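Local coordinates for protein N-acetylneuraminate lyase (Peptoclostridium difficile, PDB 4WOZ) that belongs to the dihydrodipicolinate synthetase family, whose members are built on the TIM-barrel fold, at residues Ala21-Phe26 with Gly57-Asn62; Arg38-His43 with Gln272-Gly277. All coordinates share one frame; numbering follows the deposited sequence.

The two contacts lie in an eight-stranded parallel TIM barrel, their centres about 12 Å apart. Contact 1 joins the loops that follow strands 17-21 and 52-55, about 9 Å from the centre of the chain; contact 2, about 17 Å from it, sets helix 34-48 against the chain that leaves helix 261-271. Along the sequence the segments alternate (21-26, 38-43, 57-62, 272-277), three from the first part of the chain and the fourth from near its end, and the two contacts touch directly. Ser25 OG lies 2.6 Å from Glu275 O, a probable hydrogen bond, and Leu22 CD1 packs on Ile40 CG2. Early and late parts of the barrel chain are thereby joined.

Contact 1 of 2, residues Ala21-Phe26 with Gly57-Asn62; sequences ALLVSF and GSTGEN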
ATOM      1  N   ALA A  21      20.991  17.395  -7.437  1.00 24.41           N
ATOM      2  CA  ALA A  21      21.149  16.001  -7.833  1.00 25.85           C
ATOM      3  C   ALA A  21      21.421  16.148  -9.331  1.00 26.40           C
ATOM      4  O   ALA A  21      20.513  16.383 -10.119  1.00 26.84           O
ATOM      5  CB  ALA A  21      19.856  15.216  -7.584  1.00 25.17           C
ATOM      6  N   LEU A  22      22.687  16.035  -9.706  1.00 29.05           N
ATOM      7  CA  LEU A  22      23.112  16.212 -11.086  1.00 29.89           C
ATOM      8  C   LEU A  22      22.442  15.345 -12.148  1.00 30.68           C
ATOM      9  O   LEU A  22      22.386  14.120 -12.031  1.00 29.11           O
ATOM     10  CB  LEU A  22      24.629  16.025 -11.178  1.00 30.17           C
ATOM     11  CG  LEU A  22      25.288  16.365 -12.517  1.00 31.65           C
ATOM     12  CD1 LEU A  22      25.175  17.864 -12.779  1.00 33.39           C
ATOM     13  CD2 LEU A  22      26.751  15.943 -12.493  1.00 32.50           C
ATOM     14  N   LEU A  23      21.937  15.999 -13.189  1.00 32.41           N
ATOM     15  CA  LEU A  23      21.327  15.291 -14.305  1.00 33.50           C
ATOM     16  C   LEU A  23      22.436  15.072 -15.313  1.00 33.33           C
ATOM     17  O   LEU A  23      23.439  15.783 -15.311  1.00 32.50           O
ATOM     18  CB  LEU A  23      20.208  16.105 -14.963  1.00 35.32           C
ATOM     19  CG  LEU A  23      18.830  16.055 -14.306  1.00 36.45           C
ATOM     20  CD1 LEU A  23      18.771  17.073 -13.189  1.00 38.46           C
ATOM     21  CD2 LEU A  23      17.758  16.353 -15.334  1.00 37.04           C
ATOM     22  N   VAL A  24      22.262  14.076 -16.167  1.00 34.58           N
ATOM     23  CA  VAL A  24      23.259  13.774 -17.176  1.00 34.49           C
ATOM     24  C   VAL A  24      22.688  14.088 -18.553  1.00 36.32           C
ATOM     25  O   VAL A  24      21.473  14.058 -18.753  1.00 34.63           O
ATOM     26  CB  VAL A  24      23.677  12.294 -17.093  1.00 34.09           C
ATOM     27  CG1 VAL A  24      24.608  11.941 -18.247  1.00 33.50           C
ATOM     28  CG2 VAL A  24      24.367  12.034 -15.753  1.00 32.48           C
ATOM     29  N   SER A  25      23.567  14.411 -19.493  1.00 36.60           N
ATOM     30  CA  SER A  25      23.145  14.729 -20.847  1.00 38.50           C
ATOM     31  C   SER A  25      23.294  13.489 -21.722  1.00 39.09           C
ATOM     32  O   SER A  25      24.295  12.780 -21.638  1.00 39.61           O
ATOM     33  CB  SER A  25      23.996  15.873 -21.407  1.00 39.03           C
ATOM     34  OG  SER A  25      23.592  16.217 -22.721  1.00 36.83           O
ATOM     35  N   PHE A  26      22.287  13.229 -22.547  1.00 39.47           N
ATOM     36  CA  PHE A  26      22.291  12.082 -23.450  1.00 40.36           C
ATOM     37  C   PHE A  26      21.827  12.546 -24.820  1.00 40.73           C
ATOM     38  O   PHE A  26      21.021  13.472 -24.921  1.00 39.43           O
ATOM     39  CB  PHE A  26      21.323  10.997 -22.958  1.00 40.41           C
ATOM     40  CG  PHE A  26      21.709  10.377 -21.650  1.00 40.48           C
ATOM     41  CD1 PHE A  26      22.825   9.550 -21.559  1.00 42.21           C
ATOM     42  CD2 PHE A  26      20.955  10.615 -20.507  1.00 40.50           C
ATOM     43  CE1 PHE A  26      23.187   8.969 -20.344  1.00 42.03           C
ATOM     44  CE2 PHE A  26      21.307  10.040 -19.286  1.00 41.38           C
ATOM     45  CZ  PHE A  26      22.426   9.215 -19.205  1.00 41.78           C
ATOM     46  N   GLY A  57      22.952  10.029  -8.635  1.00 30.21           N
ATOM     47  CA  GLY A  57      21.678   9.768  -7.998  1.00 31.64           C
ATOM     48  C   GLY A  57      20.602   9.358  -8.982  1.00 31.39           C
ATOM     49  O   GLY A  57      20.841   9.267 -10.183  1.00 33.13           O
ATOM     50  N   SER A  58      19.411   9.106  -8.456  1.00 32.21           N
ATOM     51  CA  SER A  58      18.263   8.714  -9.265  1.00 34.13           C
ATOM     52  C   SER A  58      18.040   9.731 -10.387  1.00 32.32           C
ATOM     53  O   SER A  58      17.758   9.368 -11.525  1.00 30.11           O
ATOM     54  CB  SER A  58      17.020   8.641  -8.373  1.00 35.87           C
ATOM     55  OG  SER A  58      15.864   8.353  -9.136  1.00 45.50           O
ATOM     56  N   THR A  59      18.186  11.008 -10.048  1.00 31.67           N
ATOM     57  CA  THR A  59      18.002  12.105 -10.991  1.00 31.39           C
ATOM     58  C   THR A  59      19.014  12.063 -12.137  1.00 31.45           C
ATOM     59  O   THR A  59      18.763  12.587 -13.224  1.00 30.59           O
ATOM     60  CB  THR A  59      18.127  13.454 -10.263  1.00 33.00           C
ATOM     61  OG1 THR A  59      17.213  13.477  -9.161  1.00 33.45           O
ATOM     62  CG2 THR A  59      17.812  14.616 -11.207  1.00 33.08           C
ATOM     63  N   GLY A  60      20.165  11.448 -11.889  1.00 30.82           N
ATOM     64  CA  GLY A  60      21.176  11.352 -12.925  1.00 31.06           C
ATOM     65  C   GLY A  60      20.921  10.133 -13.788  1.00 31.46           C
ATOM     66  O   GLY A  60      21.757   9.764 -14.609  1.00 32.17           O
ATOM     67  N   GLU A  61      19.755   9.517 -13.599  1.00 31.56           N
ATOM     68  CA  GLU A  61      19.358   8.318 -14.338  1.00 34.09           C
ATOM     69  C   GLU A  61      20.399   7.220 -14.156  1.00 33.33           C
ATOM     70  O   GLU A  61      20.556   6.336 -15.000  1.00 33.94           O
ATOM     71  CB  GLU A  61      19.177   8.650 -15.823  1.00 35.58           C
ATOM     72  CG  GLU A  61      18.086   9.674 -16.071  1.00 39.52           C
ATOM     73  CD  GLU A  61      17.965  10.066 -17.527  1.00 42.57           C
ATOM     74  OE1 GLU A  61      17.632   9.192 -18.356  1.00 43.50           O
ATOM     75  OE2 GLU A  61      18.205  11.252 -17.841  1.00 43.87           O
ATOM     76  N   ASN A  62      21.096   7.294 -13.027  1.00 33.52           N
ATOM     77  CA  ASN A  62      22.148   6.354 -12.651  1.00 33.27           C
ATOM     78  C   ASN A  62      21.819   4.882 -12.900  1.00 33.96           C
ATOM     79  O   ASN A  62      22.596   4.154 -13.513  1.00 34.00           O
ATOM     80  CB  ASN A  62      22.476   6.534 -11.169  1.00 32.36           C
ATOM     81  CG  ASN A  62      23.597   5.630 -10.710  1.00 32.02           C
ATOM     82  OD1 ASN A  62      24.751   5.811 -11.100  1.00 30.71           O
ATOM     83  ND2 ASN A  62      23.265   4.644  -9.883  1.00 32.58           N
TER
HETATM   84  O   HOH W   1      22.473  12.686  -9.345  1.00 26.54           O
HETATM   85  O   HOH W   2      19.747  12.682 -15.869  1.00 29.86           O
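Leu23 and Gly60 bring the two backbones closest, CA to CA 4.2 Å, where the loops after the first two strands of a TIM barrel run past each other. Segment 21-26 leaves strand 17-21 in extended form, whereas 57-62 turns sharply through the 3-10 segment 58-60, with Gly60 N bonded to Gly57 O and Glu61 N to Ser58 O. Leu22 O comes within 3.2 Å of Gly60 CA, an approach that the missing side chain permits. Direct backbone pairing is replaced by water: one molecule donates to Leu22 O and accepts from Gly57 N, so that it bridges the chains.

Thr59 carries much of the side-chain contact. With CG2 anti to the backbone N and OG1 anti to the carbonyl carbon (chi1 -54°), its two branches divide the work: OG1 meets Ala21 CB, while CG2 presses on Leu23 CD1 at 3.3 Å, tighter than normal van der Waals contact. Ala21 O, which also lies against Thr59 CG2, is bonded to Asn221 ND2. Further along, Val24 CG2 rests on Gly60 O at 3.6 Å, and its CG1 lies over one face of the Phe26 ring. Glu61 reaches the edge of that ring in its plane, OE2 being 3.6 Å from Phe26 CE2, with carboxylate and ring planes 70° apart. The carboxylate has stronger partners elsewhere, a salt bridge from OE2 to Lys266 NZ and a bond to OE1 from Arg280 N. Ser58 O, in the 3-10 segment, is hydrogen-bonded to Tyr122 OH of the second subunit. A second water accepts from Val24 N and donates to Thr59 O, at 2.8 Å, and to Glu61 OE2.

Contact 2 of 2, residues Arg38-His43 with Gln272-Gly277; sequences RQIIRH and QGVEAG
Two torsions direct the polar ends of Gln39 and His43 onto the 272-277 chain. Gln39 has CG anti to its carbonyl carbon and an extended chain beyond, which carries OE1 to Glu275 N; the bond is 2.9 Å long and nearly straight, 166° at the hydrogen, with the donor almost in line with the amide C=O. In His43 the ring is instead swung opposite the backbone N (chi1 179°), and NE2 gives a weak hydrogen bond, bent to 125°, to Gln272 OE1 at 2.8 Å. His43 and Gln272 cross nearly at right angles, with the ring and amide planes well inclined to each other.

Between these polar ends sits Val274, whose branches part: CG1 lies across Ile40 CG1 at a tight 3.4 Å, and CG2 meets His43 CB at 3.7 Å. Gly273, at positive phi, is the C' residue of a Schellman motif that ends helix 261-271, and Glu275 centres an inverse gamma turn, closed by a weak Ala276 N to Val274 O bond. Glu275 OE2 forms a salt bridge with Lys35 NZ, near the start of helix 34-48. This helix of the barrel's outer layer thus lies between the 272-277 chain and helix 67-81, on which Ile41 packs, while His43 and Ala276 both reach Leu269 of helix 261-271.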
ATOM      1  N   ARG A  38      29.005  18.727 -19.018  1.00 30.15           N
ATOM      2  CA  ARG A  38      29.841  19.787 -18.465  1.00 30.55           C
ATOM      3  C   ARG A  38      29.069  21.106 -18.369  1.00 29.43           C
ATOM      4  O   ARG A  38      29.307  21.904 -17.464  1.00 32.04           O
ATOM      5  CB  ARG A  38      31.113  19.958 -19.309  1.00 26.56           C
ATOM      6  CG  ARG A  38      32.166  18.893 -19.030  1.00 31.16           C
ATOM      7  CD  ARG A  38      33.267  18.873 -20.084  1.00 29.17           C
ATOM      8  NE  ARG A  38      34.264  17.842 -19.810  1.00 31.74           N
ATOM      9  CZ  ARG A  38      35.171  17.906 -18.838  1.00 31.84           C
ATOM     10  NH1 ARG A  38      35.220  18.962 -18.039  1.00 35.62           N
ATOM     11  NH2 ARG A  38      36.022  16.908 -18.659  1.00 33.26           N
ATOM     12  N   GLN A  39      28.136  21.332 -19.288  1.00 29.76           N
ATOM     13  CA  GLN A  39      27.342  22.555 -19.254  1.00 28.80           C
ATOM     14  C   GLN A  39      26.372  22.502 -18.073  1.00 30.31           C
ATOM     15  O   GLN A  39      26.157  23.502 -17.393  1.00 31.27           O
ATOM     16  CB  GLN A  39      26.563  22.732 -20.558  1.00 29.14           C
ATOM     17  CG  GLN A  39      27.442  22.779 -21.807  1.00 31.41           C
ATOM     18  CD  GLN A  39      26.653  23.090 -23.066  1.00 32.70           C
ATOM     19  OE1 GLN A  39      25.488  22.710 -23.194  1.00 33.28           O
ATOM     20  NE2 GLN A  39      27.290  23.771 -24.009  1.00 33.14           N
ATOM     21  N   ILE A  40      25.777  21.336 -17.833  1.00 30.44           N
ATOM     22  CA  ILE A  40      24.851  21.188 -16.710  1.00 29.60           C
ATOM     23  C   ILE A  40      25.612  21.523 -15.428  1.00 29.45           C
ATOM     24  O   ILE A  40      25.152  22.309 -14.602  1.00 29.48           O
ATOM     25  CB  ILE A  40      24.306  19.736 -16.601  1.00 28.11           C
ATOM     26  CG1 ILE A  40      23.395  19.422 -17.794  1.00 28.12           C
ATOM     27  CG2 ILE A  40      23.539  19.561 -15.290  1.00 28.52           C
ATOM     28  CD1 ILE A  40      22.917  17.967 -17.838  1.00 28.01           C
ATOM     29  N   ILE A  41      26.783  20.914 -15.280  1.00 30.35           N
ATOM     30  CA  ILE A  41      27.629  21.131 -14.114  1.00 31.60           C
ATOM     31  C   ILE A  41      27.953  22.615 -13.945  1.00 32.19           C
ATOM     32  O   ILE A  41      27.758  23.185 -12.875  1.00 29.56           O
ATOM     33  CB  ILE A  41      28.938  20.336 -14.250  1.00 31.56           C
ATOM     34  CG1 ILE A  41      28.621  18.839 -14.254  1.00 29.98           C
ATOM     35  CG2 ILE A  41      29.908  20.711 -13.120  1.00 31.70           C
ATOM     36  CD1 ILE A  41      29.819  17.951 -14.514  1.00 29.20           C
ATOM     37  N   ARG A  42      28.448  23.231 -15.015  1.00 34.30           N
ATOM     38  CA  ARG A  42      28.798  24.650 -15.007  1.00 33.60           C
ATOM     39  C   ARG A  42      27.590  25.516 -14.669  1.00 33.06           C
ATOM     40  O   ARG A  42      27.712  26.536 -13.990  1.00 31.14           O
ATOM     41  CB  ARG A  42      29.352  25.054 -16.377  1.00 34.31           C
ATOM     42  CG  ARG A  42      30.797  24.639 -16.619  1.00 35.97           C
ATOM     43  CD  ARG A  42      31.735  25.831 -16.464  1.00 36.67           C
ATOM     44  NE  ARG A  42      31.714  26.410 -15.121  1.00 36.40           N
ATOM     45  CZ  ARG A  42      32.382  25.917 -14.084  1.00 36.10           C
ATOM     46  NH1 ARG A  42      33.129  24.831 -14.226  1.00 37.13           N
ATOM     47  NH2 ARG A  42      32.319  26.522 -12.907  1.00 37.51           N
ATOM     48  N   HIS A  43      26.424  25.104 -15.158  1.00 32.40           N
ATOM     49  CA  HIS A  43      25.186  25.834 -14.917  1.00 31.86           C
ATOM     50  C   HIS A  43      24.846  25.823 -13.428  1.00 31.58           C
ATOM     51  O   HIS A  43      24.460  26.847 -12.857  1.00 30.75           O
ATOM     52  CB  HIS A  43      24.051  25.202 -15.721  1.00 32.12           C
ATOM     53  CG  HIS A  43      22.727  25.872 -15.532  1.00 32.69           C
ATOM     54  ND1 HIS A  43      22.454  27.133 -16.015  1.00 33.92           N
ATOM     55  CD2 HIS A  43      21.594  25.450 -14.923  1.00 31.99           C
ATOM     56  CE1 HIS A  43      21.209  27.458 -15.715  1.00 33.88           C
ATOM     57  NE2 HIS A  43      20.666  26.454 -15.052  1.00 33.25           N
ATOM     58  N   GLN A 272      17.601  27.147 -20.752  1.00 31.27           N
ATOM     59  CA  GLN A 272      18.518  27.930 -19.936  1.00 32.75           C
ATOM     60  C   GLN A 272      19.920  27.936 -20.558  1.00 31.73           C
ATOM     61  O   GLN A 272      20.882  28.382 -19.939  1.00 32.60           O
ATOM     62  CB  GLN A 272      18.560  27.389 -18.501  1.00 32.71           C
ATOM     63  CG  GLN A 272      17.188  27.360 -17.823  1.00 35.02           C
ATOM     64  CD  GLN A 272      17.262  27.099 -16.328  1.00 38.30           C
ATOM     65  OE1 GLN A 272      18.022  26.244 -15.868  1.00 39.12           O
ATOM     66  NE2 GLN A 272      16.457  27.827 -15.560  1.00 39.83           N
ATOM     67  N   GLY A 273      20.015  27.439 -21.789  1.00 31.42           N
ATOM     68  CA  GLY A 273      21.281  27.413 -22.506  1.00 30.83           C
ATOM     69  C   GLY A 273      22.159  26.206 -22.241  1.00 30.77           C
ATOM     70  O   GLY A 273      23.375  26.256 -22.453  1.00 28.76           O
ATOM     71  N   VAL A 274      21.549  25.119 -21.785  1.00 30.40           N
ATOM     72  CA  VAL A 274      22.284  23.899 -21.476  1.00 31.93           C
ATOM     73  C   VAL A 274      21.792  22.729 -22.326  1.00 32.70           C
ATOM     74  O   VAL A 274      20.592  22.461 -22.387  1.00 32.97           O
ATOM     75  CB  VAL A 274      22.131  23.536 -19.974  1.00 31.69           C
ATOM     76  CG1 VAL A 274      22.858  22.230 -19.665  1.00 30.57           C
ATOM     77  CG2 VAL A 274      22.678  24.672 -19.110  1.00 29.47           C
ATOM     78  N   GLU A 275      22.720  22.039 -22.980  1.00 33.28           N
ATOM     79  CA  GLU A 275      22.368  20.896 -23.818  1.00 35.75           C
ATOM     80  C   GLU A 275      22.086  19.666 -22.960  1.00 33.79           C
ATOM     81  O   GLU A 275      22.833  18.691 -22.997  1.00 33.19           O
ATOM     82  CB  GLU A 275      23.498  20.583 -24.807  1.00 38.76           C
ATOM     83  CG  GLU A 275      23.687  21.622 -25.897  1.00 42.70           C
ATOM     84  CD  GLU A 275      24.737  21.207 -26.911  1.00 47.17           C
ATOM     85  OE1 GLU A 275      24.583  20.124 -27.516  1.00 49.24           O
ATOM     86  OE2 GLU A 275      25.717  21.959 -27.104  1.00 49.55           O
ATOM     87  N   ALA A 276      21.003  19.721 -22.191  1.00 33.76           N
ATOM     88  CA  ALA A 276      20.620  18.615 -21.320  1.00 35.30           C
ATOM     89  C   ALA A 276      20.278  17.387 -22.154  1.00 35.55           C
ATOM     90  O   ALA A 276      20.417  16.253 -21.701  1.00 35.78           O
ATOM     91  CB  ALA A 276      19.429  19.019 -20.455  1.00 34.51           C
ATOM     92  N   GLY A 277      19.811  17.630 -23.374  1.00 35.94           N
ATOM     93  CA  GLY A 277      19.479  16.542 -24.271  1.00 36.58           C
ATOM     94  C   GLY A 277      18.267  15.686 -23.943  1.00 35.80           C
ATOM     95  O   GLY A 277      17.241  16.173 -23.469  1.00 35.34           O
TER